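Local coordinates for protein prolyl-tRNA synthetase (Naegleria fowleri, PDB 6UYH) that probably attaches proline to its cognate tRNA, using ATP to activate the amino acid, as a class II aminoacyl-tRNA synthetase, at residues Thr31-Leu36 with Lys287-Pro292; Asp336-Arg341 with Asn348-Arg353. All coordinates share one frame; numbering follows the deposited sequence.

Contact 1 (Thr31-Leu36 with Lys287-Pro292); sequences TKSEFL and KGMVLP
Met289 covers Phe35 in a Met-aromatic contact that joins two non-helical parts of a class II synthetase: the turn leaving helix 22-32, and the linker running from helix 274-283 toward strand 300-304 of the anticodon-binding domain. The turn is a Schellman motif, with Glu34 at positive phi and its N bonded back to Thr31 O at 3.0 Å. Immediately beyond it, Phe35 faces the linker.

The aromatic interaction is carried by the end of the methionine, which is modelled in two conformations; the geometry holds for the one described. Met289 CE stands 3.6 Å from the centroid of the Phe35 ring and 9° off the ring normal, a CH-pi contact over the middle of one face. SD follows behind it, 4.5 Å from the same centroid, still above the ring. Bends at chi2 (71°) and chi3 (63°) fold the thioether so that its methyl group, rather than its flank, is presented to the ring.

Apolar packing extends the contact along the linker. Leu291 CD2 reaches Phe35 CZ at 3.6 Å, touching the far end of the ring from its CB. Met279 and Ile280 of helix 274-283, together with Cys51 and Val54 of helix 49-67, pack against the same phenylalanine, so the ring belongs to a buried cluster drawn from several elements.

Among the side chains that meet here, the polar atom is Ser33 OG, which is hydrogen-bonded to Val29 O in the preceding helical turn and accepts a weak bond from Phe35 N. Toward the linker, Ser33 OG meets a methyl group, Met289 CE, at 3.5 Å.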
ATOM      1  N   THR A  31     -15.276 -17.511   0.143  1.00 21.30           N
ATOM      2  CA  THR A  31     -14.197 -18.485  -0.036  1.00 22.78           C
ATOM      3  C   THR A  31     -14.230 -19.113  -1.423  1.00 27.00           C
ATOM      4  O   THR A  31     -13.189 -19.222  -2.085  1.00 27.55           O
ATOM      5  CB  THR A  31     -14.255 -19.589   1.033  1.00 22.84           C
ATOM      6  OG1 THR A  31     -15.531 -20.248   1.007  1.00 24.41           O
ATOM      7  CG2 THR A  31     -13.983 -19.015   2.427  1.00 21.57           C
ATOM      8  N   LYS A  32     -15.405 -19.561  -1.870  1.00 24.81           N
ATOM      9  CA  LYS A  32     -15.476 -20.291  -3.134  1.00 22.98           C
ATOM     10  C   LYS A  32     -15.277 -19.379  -4.338  1.00 23.49           C
ATOM     11  O   LYS A  32     -14.895 -19.858  -5.410  1.00 27.53           O
ATOM     12  CB  LYS A  32     -16.809 -21.040  -3.229  1.00 25.39           C
ATOM     13  CG  LYS A  32     -16.937 -22.116  -2.169  1.00 27.14           C
ATOM     14  CD  LYS A  32     -18.270 -22.853  -2.238  1.00 28.28           C
ATOM     15  CE  LYS A  32     -18.301 -23.985  -1.218  1.00 34.15           C
ATOM     16  NZ  LYS A  32     -19.564 -24.779  -1.268  1.00 31.80           N
ATOM     17  N   SER A  33     -15.520 -18.082  -4.180  1.00 23.82           N
ATOM     18  CA  SER A  33     -15.184 -17.122  -5.217  1.00 23.30           C
ATOM     19  C   SER A  33     -13.699 -16.816  -5.288  1.00 22.45           C
ATOM     20  O   SER A  33     -13.300 -16.027  -6.149  1.00 24.63           O
ATOM     21  CB  SER A  33     -15.921 -15.815  -4.984  1.00 20.77           C
ATOM     22  OG  SER A  33     -15.457 -15.185  -3.792  1.00 22.35           O
ATOM     23  N   GLU A  34     -12.890 -17.404  -4.396  1.00 19.88           N
ATOM     24  CA  GLU A  34     -11.458 -17.098  -4.263  1.00 19.35           C
ATOM     25  C   GLU A  34     -11.215 -15.649  -3.840  1.00 21.93           C
ATOM     26  O   GLU A  34     -10.185 -15.052  -4.162  1.00 23.42           O
ATOM     27  CB  GLU A  34     -10.687 -17.440  -5.552  1.00 24.51           C
ATOM     28  CG  GLU A  34     -10.822 -18.913  -5.941  1.00 28.35           C
ATOM     29  CD  GLU A  34      -9.973 -19.321  -7.132  1.00 35.85           C
ATOM     30  OE1 GLU A  34      -9.157 -18.508  -7.616  1.00 35.55           O
ATOM     31  OE2 GLU A  34     -10.122 -20.475  -7.579  1.00 39.13           O
ATOM     32  N   PHE A  35     -12.144 -15.062  -3.082  1.00 20.82           N
ATOM     33  CA  PHE A  35     -11.895 -13.729  -2.544  1.00 18.64           C
ATOM     34  C   PHE A  35     -11.055 -13.788  -1.274  1.00 21.92           C
ATOM     35  O   PHE A  35     -10.109 -13.005  -1.104  1.00 21.65           O
ATOM     36  CB  PHE A  35     -13.222 -13.009  -2.263  1.00 21.42           C
ATOM     37  CG  PHE A  35     -13.527 -11.893  -3.231  1.00 20.70           C
ATOM     38  CD1 PHE A  35     -13.867 -10.620  -2.761  1.00 23.13           C
ATOM     39  CD2 PHE A  35     -13.464 -12.114  -4.605  1.00 19.61           C
ATOM     40  CE1 PHE A  35     -14.131  -9.589  -3.648  1.00 23.68           C
ATOM     41  CE2 PHE A  35     -13.727 -11.093  -5.503  1.00 22.97           C
ATOM     42  CZ  PHE A  35     -14.069  -9.823  -5.019  1.00 21.39           C
ATOM     43  N   LEU A  36     -11.365 -14.723  -0.386  1.00 22.17           N
ATOM     44  CA  LEU A  36     -10.863 -14.670   0.977  1.00 22.19           C
ATOM     45  C   LEU A  36     -10.560 -16.077   1.463  1.00 25.86           C
ATOM     46  O   LEU A  36     -11.193 -17.048   1.040  1.00 25.57           O
ATOM     47  CB  LEU A  36     -11.890 -13.984   1.896  1.00 19.01           C
ATOM     48  CG  LEU A  36     -11.581 -13.810   3.386  1.00 23.85           C
ATOM     49  CD1 LEU A  36     -12.250 -12.533   3.912  1.00 23.72           C
ATOM     50  CD2 LEU A  36     -12.071 -15.016   4.179  1.00 29.21           C
ATOM     51  N   LYS A 287     -25.847 -17.830  -6.711  1.00 30.40           N
ATOM     52  CA  LYS A 287     -24.833 -18.386  -7.595  1.00 29.55           C
ATOM     53  C   LYS A 287     -23.431 -17.926  -7.229  1.00 29.79           C
ATOM     54  O   LYS A 287     -22.463 -18.431  -7.802  1.00 28.72           O
ATOM     55  CB  LYS A 287     -25.130 -18.019  -9.054  1.00 28.85           C
ATOM     56  CG  LYS A 287     -26.423 -18.610  -9.606  1.00 38.50           C
ATOM     57  CD  LYS A 287     -26.699 -18.079 -11.006  1.00 46.60           C
ATOM     58  CE  LYS A 287     -28.018 -18.598 -11.562  1.00 56.00           C
ATOM     59  NZ  LYS A 287     -27.998 -20.073 -11.743  1.00 66.01           N
ATOM     60  N   GLY A 288     -23.299 -16.993  -6.287  1.00 27.33           N
ATOM     61  CA  GLY A 288     -21.995 -16.559  -5.829  1.00 24.34           C
ATOM     62  C   GLY A 288     -21.785 -15.063  -5.899  1.00 24.66           C
ATOM     63  O   GLY A 288     -22.709 -14.280  -5.670  1.00 24.62           O
ATOM     64  N   MET A 289     -20.559 -14.659  -6.218  1.00 22.80           N
ATOM     65  CA  MET A 289     -20.194 -13.255  -6.274  0.53 22.66           C
ATOM     66  C   MET A 289     -20.891 -12.553  -7.440  1.00 21.78           C
ATOM     67  O   MET A 289     -21.129 -13.148  -8.488  1.00 24.01           O
ATOM     68  CB  MET A 289     -18.674 -13.136  -6.416  0.53 21.96           C
ATOM     69  CG  MET A 289     -18.129 -11.733  -6.329  0.53 20.36           C
ATOM     70  SD  MET A 289     -18.214 -11.051  -4.669  0.53 22.55           S
ATOM     71  CE  MET A 289     -17.135 -12.170  -3.778  0.53 19.70           C
ATOM     72  N   VAL A 290     -21.193 -11.264  -7.254  1.00 26.80           N
ATOM     73  CA  VAL A 290     -21.690 -10.403  -8.332  1.00 22.77           C
ATOM     74  C   VAL A 290     -20.881  -9.115  -8.265  1.00 21.75           C
ATOM     75  O   VAL A 290     -21.105  -8.283  -7.376  1.00 25.69           O
ATOM     76  CB  VAL A 290     -23.195 -10.115  -8.229  1.00 22.69           C
ATOM     77  CG1 VAL A 290     -23.653  -9.256  -9.414  1.00 25.24           C
ATOM     78  CG2 VAL A 290     -24.007 -11.413  -8.197  1.00 23.67           C
ATOM     79  N   LEU A 291     -19.922  -8.944  -9.206  1.00 22.94           N
ATOM     80  CA  LEU A 291     -18.973  -7.835  -9.077  1.00 21.03           C
ATOM     81  C   LEU A 291     -19.454  -6.601  -9.832  1.00 23.57           C
ATOM     82  O   LEU A 291     -19.736  -6.688 -11.032  1.00 24.91           O
ATOM     83  CB  LEU A 291     -17.601  -8.241  -9.606  1.00 24.78           C
ATOM     84  CG  LEU A 291     -16.874  -9.305  -8.785  1.00 25.89           C
ATOM     85  CD1 LEU A 291     -15.747  -9.962  -9.593  1.00 25.80           C
ATOM     86  CD2 LEU A 291     -16.345  -8.686  -7.502  1.00 26.79           C
ATOM     87  N   PRO A 292     -19.533  -5.440  -9.187  1.00 23.38           N
ATOM     88  CA  PRO A 292     -19.738  -4.196  -9.925  1.00 24.71           C
ATOM     89  C   PRO A 292     -18.633  -4.025 -10.952  1.00 22.29           C
ATOM     90  O   PRO A 292     -17.453  -4.229 -10.629  1.00 22.14           O
ATOM     91  CB  PRO A 292     -19.656  -3.110  -8.835  1.00 22.63           C
ATOM     92  CG  PRO A 292     -19.827  -3.836  -7.532  1.00 26.39           C
ATOM     93  CD  PRO A 292     -19.242  -5.202  -7.766  1.00 19.32           C
TER

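Contact 2 (Asp336-Arg341 with Asn348-Arg353); sequences DDRLER and NYWELR. With SO4 (sulfate ion), chain X.
In the anticodon-binding domain, the loop between strand 333-335 and helix 343-353 makes an Asx turn at Asp336, whose side chain meets Trp350 in the later turns of that helix. The indole NE1 of Trp350 donates to Asp336 OD2 at 2.8 Å with an N-H...O angle of 165°. It arrives on the anti side of that oxygen, while the carboxylate and ring planes stand 81° apart.

Arg338 grips the same carboxylate side-on: its NE bonds to Asp336 OD1 at 2.9 Å, and its NH2 to OD2 at 2.8 Å. OD1 also accepts the backbone N of Arg338, which closes the Asx turn. A bend at chi3 (-77°) swings the guanidinium round to the aspartate, and its outer edge then points into Tyr349. This is an edge-on cation-pi contact, with Arg338 CZ 4.2 Å from the ring centroid and NH2 over the face. Arg353 NH1 lies over the opposite face while donating to Tyr349 O, sandwiching the ring between two arginines.

Beyond Arg338, a sulfate ion, probably from the crystallisation liquor, lies near Arg338 NH1 and Arg341 NH2; Arg136 of the second subunit also binds it. Two donors on each Asp336 oxygen would be expected to favour the charged carboxylate, and its negative charge, with that of the sulfate, probably offsets the positive charge brought to the tyrosine ring.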
ATOM      1  N   ASP A 336     -11.587 -17.790 -22.217  1.00 40.53           N
ATOM      2  CA  ASP A 336     -11.596 -19.121 -21.610  1.00 42.64           C
ATOM      3  C   ASP A 336     -11.798 -20.154 -22.715  1.00 47.42           C
ATOM      4  O   ASP A 336     -12.916 -20.582 -23.000  1.00 46.52           O
ATOM      5  CB  ASP A 336     -12.666 -19.233 -20.530  1.00 43.76           C
ATOM      6  CG  ASP A 336     -12.586 -20.549 -19.769  1.00 46.54           C
ATOM      7  OD1 ASP A 336     -11.752 -21.415 -20.132  1.00 45.37           O
ATOM      8  OD2 ASP A 336     -13.355 -20.722 -18.803  1.00 39.31           O
ATOM      9  N   ASP A 337     -10.691 -20.574 -23.326  1.00 51.04           N
ATOM     10  CA  ASP A 337     -10.708 -21.633 -24.325  1.00 50.94           C
ATOM     11  C   ASP A 337     -10.172 -22.951 -23.775  1.00 55.38           C
ATOM     12  O   ASP A 337      -9.569 -23.732 -24.517  1.00 52.23           O
ATOM     13  CB  ASP A 337      -9.922 -21.204 -25.562  1.00 51.88           C
ATOM     14  CG  ASP A 337      -8.493 -20.815 -25.243  1.00 58.38           C
ATOM     15  OD1 ASP A 337      -8.125 -20.774 -24.048  1.00 56.95           O
ATOM     16  OD2 ASP A 337      -7.732 -20.549 -26.197  1.00 65.92           O
ATOM     17  N   ARG A 338     -10.374 -23.205 -22.483  1.00 57.47           N
ATOM     18  CA  ARG A 338      -9.971 -24.472 -21.885  1.00 55.19           C
ATOM     19  C   ARG A 338     -10.669 -25.633 -22.579  1.00 58.25           C
ATOM     20  O   ARG A 338     -11.881 -25.596 -22.814  1.00 55.72           O
ATOM     21  CB  ARG A 338     -10.294 -24.479 -20.392  1.00 51.02           C
ATOM     22  CG  ARG A 338      -9.352 -23.633 -19.556  1.00 50.25           C
ATOM     23  CD  ARG A 338      -9.740 -23.674 -18.084  1.00 49.67           C
ATOM     24  NE  ARG A 338     -10.898 -22.835 -17.794  1.00 42.81           N
ATOM     25  CZ  ARG A 338     -11.377 -22.621 -16.572  1.00 46.42           C
ATOM     26  NH1 ARG A 338     -10.801 -23.196 -15.526  1.00 44.32           N
ATOM     27  NH2 ARG A 338     -12.431 -21.831 -16.391  1.00 44.82           N
ATOM     28  N   LEU A 339      -9.899 -26.676 -22.892  1.00 62.99           N
ATOM     29  CA  LEU A 339     -10.400 -27.744 -23.748  1.00 63.94           C
ATOM     30  C   LEU A 339     -11.284 -28.726 -22.985  1.00 64.39           C
ATOM     31  O   LEU A 339     -12.371 -29.081 -23.451  1.00 65.42           O
ATOM     32  CB  LEU A 339      -9.229 -28.479 -24.409  1.00 64.09           C
ATOM     33  N   GLU A 340     -10.838 -29.175 -21.812  1.00 65.69           N
ATOM     34  CA  GLU A 340     -11.484 -30.288 -21.122  1.00 68.50           C
ATOM     35  C   GLU A 340     -12.687 -29.870 -20.283  1.00 68.09           C
ATOM     36  O   GLU A 340     -13.089 -30.631 -19.394  1.00 65.08           O
ATOM     37  CB  GLU A 340     -10.468 -31.016 -20.238  1.00 66.98           C
ATOM     38  N   ARG A 341     -13.282 -28.707 -20.541  1.00 67.99           N
ATOM     39  CA  ARG A 341     -14.356 -28.183 -19.705  1.00 60.20           C
ATOM     40  C   ARG A 341     -15.571 -27.869 -20.563  1.00 57.17           C
ATOM     41  O   ARG A 341     -15.449 -27.203 -21.594  1.00 59.46           O
ATOM     42  CB  ARG A 341     -13.897 -26.929 -18.956  1.00 60.78           C
ATOM     43  CG  ARG A 341     -12.668 -27.137 -18.081  1.00 55.70           C
ATOM     44  CD  ARG A 341     -12.902 -28.233 -17.055  1.00 54.41           C
ATOM     45  NE  ARG A 341     -11.999 -28.112 -15.916  1.00 58.63           N
ATOM     46  CZ  ARG A 341     -12.107 -28.823 -14.797  1.00 64.76           C
ATOM     47  NH1 ARG A 341     -13.085 -29.712 -14.666  1.00 63.23           N
ATOM     48  NH2 ARG A 341     -11.244 -28.641 -13.805  1.00 67.08           N
ATOM     49  N   ASN A 348     -20.603 -21.587 -14.883  1.00 40.60           N
ATOM     50  CA  ASN A 348     -20.636 -21.593 -13.425  1.00 34.61           C
ATOM     51  C   ASN A 348     -19.335 -21.062 -12.843  1.00 33.04           C
ATOM     52  O   ASN A 348     -19.348 -20.298 -11.874  1.00 31.31           O
ATOM     53  CB  ASN A 348     -20.897 -23.007 -12.907  1.00 39.51           C
ATOM     54  CG  ASN A 348     -22.295 -23.495 -13.218  1.00 58.05           C
ATOM     55  OD1 ASN A 348     -23.245 -22.712 -13.259  1.00 54.71           O
ATOM     56  ND2 ASN A 348     -22.432 -24.802 -13.439  1.00 65.01           N
ATOM     57  N   TYR A 349     -18.204 -21.471 -13.419  1.00 33.76           N
ATOM     58  CA  TYR A 349     -16.895 -21.075 -12.910  1.00 33.81           C
ATOM     59  C   TYR A 349     -16.781 -19.561 -12.781  1.00 34.61           C
ATOM     60  O   TYR A 349     -16.350 -19.038 -11.744  1.00 29.20           O
ATOM     61  CB  TYR A 349     -15.816 -21.625 -13.841  1.00 33.85           C
ATOM     62  CG  TYR A 349     -14.393 -21.330 -13.425  1.00 34.24           C
ATOM     63  CD1 TYR A 349     -13.643 -22.275 -12.735  1.00 35.05           C
ATOM     64  CD2 TYR A 349     -13.786 -20.122 -13.756  1.00 31.85           C
ATOM     65  CE1 TYR A 349     -12.336 -22.015 -12.365  1.00 35.66           C
ATOM     66  CE2 TYR A 349     -12.482 -19.854 -13.383  1.00 34.62           C
ATOM     67  CZ  TYR A 349     -11.765 -20.807 -12.693  1.00 33.58           C
ATOM     68  OH  TYR A 349     -10.470 -20.544 -12.325  1.00 40.17           O
ATOM     69  N   TRP A 350     -17.170 -18.838 -13.823  1.00 31.25           N
ATOM     70  CA  TRP A 350     -17.015 -17.392 -13.813  1.00 29.87           C
ATOM     71  C   TRP A 350     -18.185 -16.687 -13.142  1.00 31.58           C
ATOM     72  O   TRP A 350     -18.002 -15.589 -12.606  1.00 28.32           O
ATOM     73  CB  TRP A 350     -16.831 -16.880 -15.246  1.00 30.93           C
ATOM     74  CG  TRP A 350     -15.602 -17.433 -15.902  1.00 31.90           C
ATOM     75  CD1 TRP A 350     -15.554 -18.375 -16.886  1.00 35.75           C
ATOM     76  CD2 TRP A 350     -14.241 -17.106 -15.593  1.00 33.70           C
ATOM     77  NE1 TRP A 350     -14.252 -18.643 -17.223  1.00 39.23           N
ATOM     78  CE2 TRP A 350     -13.424 -17.879 -16.445  1.00 35.56           C
ATOM     79  CE3 TRP A 350     -13.633 -16.230 -14.688  1.00 34.84           C
ATOM     80  CZ2 TRP A 350     -12.031 -17.803 -16.419  1.00 36.33           C
ATOM     81  CZ3 TRP A 350     -12.239 -16.158 -14.662  1.00 34.23           C
ATOM     82  CH2 TRP A 350     -11.459 -16.942 -15.523  1.00 33.05           C
ATOM     83  N   GLU A 351     -19.381 -17.289 -13.148  1.00 31.78           N
ATOM     84  CA  GLU A 351     -20.480 -16.715 -12.370  1.00 28.82           C
ATOM     85  C   GLU A 351     -20.167 -16.754 -10.880  1.00 27.36           C
ATOM     86  O   GLU A 351     -20.413 -15.781 -10.160  1.00 26.10           O
ATOM     87  CB  GLU A 351     -21.791 -17.456 -12.663  1.00 31.37           C
ATOM     88  CG  GLU A 351     -22.416 -17.109 -14.009  1.00 38.66           C
ATOM     89  CD  GLU A 351     -23.574 -18.022 -14.379  1.00 47.92           C
ATOM     90  OE1 GLU A 351     -23.840 -18.990 -13.632  1.00 41.89           O
ATOM     91  OE2 GLU A 351     -24.216 -17.768 -15.424  1.00 46.65           O
ATOM     92  N   LEU A 352     -19.618 -17.875 -10.406  1.00 27.74           N
ATOM     93  CA  LEU A 352     -19.212 -17.999  -9.006  1.00 27.25           C
ATOM     94  C   LEU A 352     -18.227 -16.907  -8.608  1.00 28.52           C
ATOM     95  O   LEU A 352     -18.292 -16.361  -7.499  1.00 24.38           O
ATOM     96  CB  LEU A 352     -18.595 -19.384  -8.787  1.00 28.07           C
ATOM     97  CG  LEU A 352     -18.014 -19.731  -7.417  1.00 33.57           C
ATOM     98  CD1 LEU A 352     -19.086 -19.558  -6.333  1.00 33.18           C
ATOM     99  CD2 LEU A 352     -17.461 -21.156  -7.415  1.00 35.98           C
ATOM    100  N   ARG A 353     -17.307 -16.571  -9.503  1.00 25.23           N
ATOM    101  CA  ARG A 353     -16.272 -15.598  -9.193  1.00 23.96           C
ATOM    102  C   ARG A 353     -16.710 -14.164  -9.458  1.00 23.18           C
ATOM    103  O   ARG A 353     -15.979 -13.233  -9.107  1.00 26.53           O
ATOM    104  CB  ARG A 353     -15.004 -15.952  -9.976  1.00 26.00           C
ATOM    105  CG  ARG A 353     -14.382 -17.244  -9.456  1.00 30.29           C
ATOM    106  CD  ARG A 353     -13.412 -17.889 -10.439  1.00 34.30           C
ATOM    107  NE  ARG A 353     -12.671 -18.990  -9.823  1.00 30.40           N
ATOM    108  CZ  ARG A 353     -13.171 -20.205  -9.588  1.00 33.08           C
ATOM    109  NH1 ARG A 353     -14.422 -20.497  -9.921  1.00 32.11           N
ATOM    110  NH2 ARG A 353     -12.416 -21.136  -9.018  1.00 38.33           N
TER
HETATM  111  S   SO4 X 706      -8.977 -25.930 -14.082  1.00 96.27           S
HETATM  112  O1  SO4 X 706      -7.637 -25.657 -13.573  1.00 98.76           O
HETATM  113  O2  SO4 X 706      -9.908 -24.955 -13.518  1.00 98.52           O
HETATM  114  O3  SO4 X 706      -9.392 -27.273 -13.688  1.00 96.52           O
HETATM  115  O4  SO4 X 706      -8.967 -25.825 -15.539  1.00 94.22           O

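How the contacts relate
Contact 1 is entirely buried and apolar across its interface, whereas contact 2 lies farther from the centre of the chain, partly open, and works through charge, hydrogen bonds and an aromatic face. With centres about 14 Å apart, they meet at the end of helix 343-353. Glu34 OE2 of the 31-36 turn forms a salt bridge with Arg353 NH2 at 2.8 Å, tying the N-terminal helical region to the anticodon-binding domain. Met289 N probably bonds to Leu352 O at 3.1 Å, placing the 287-292 linker beside the helix that carries Tyr349 and Trp350. Contact 1 thus joins distant chain regions; contact 2 ties neighbouring ones.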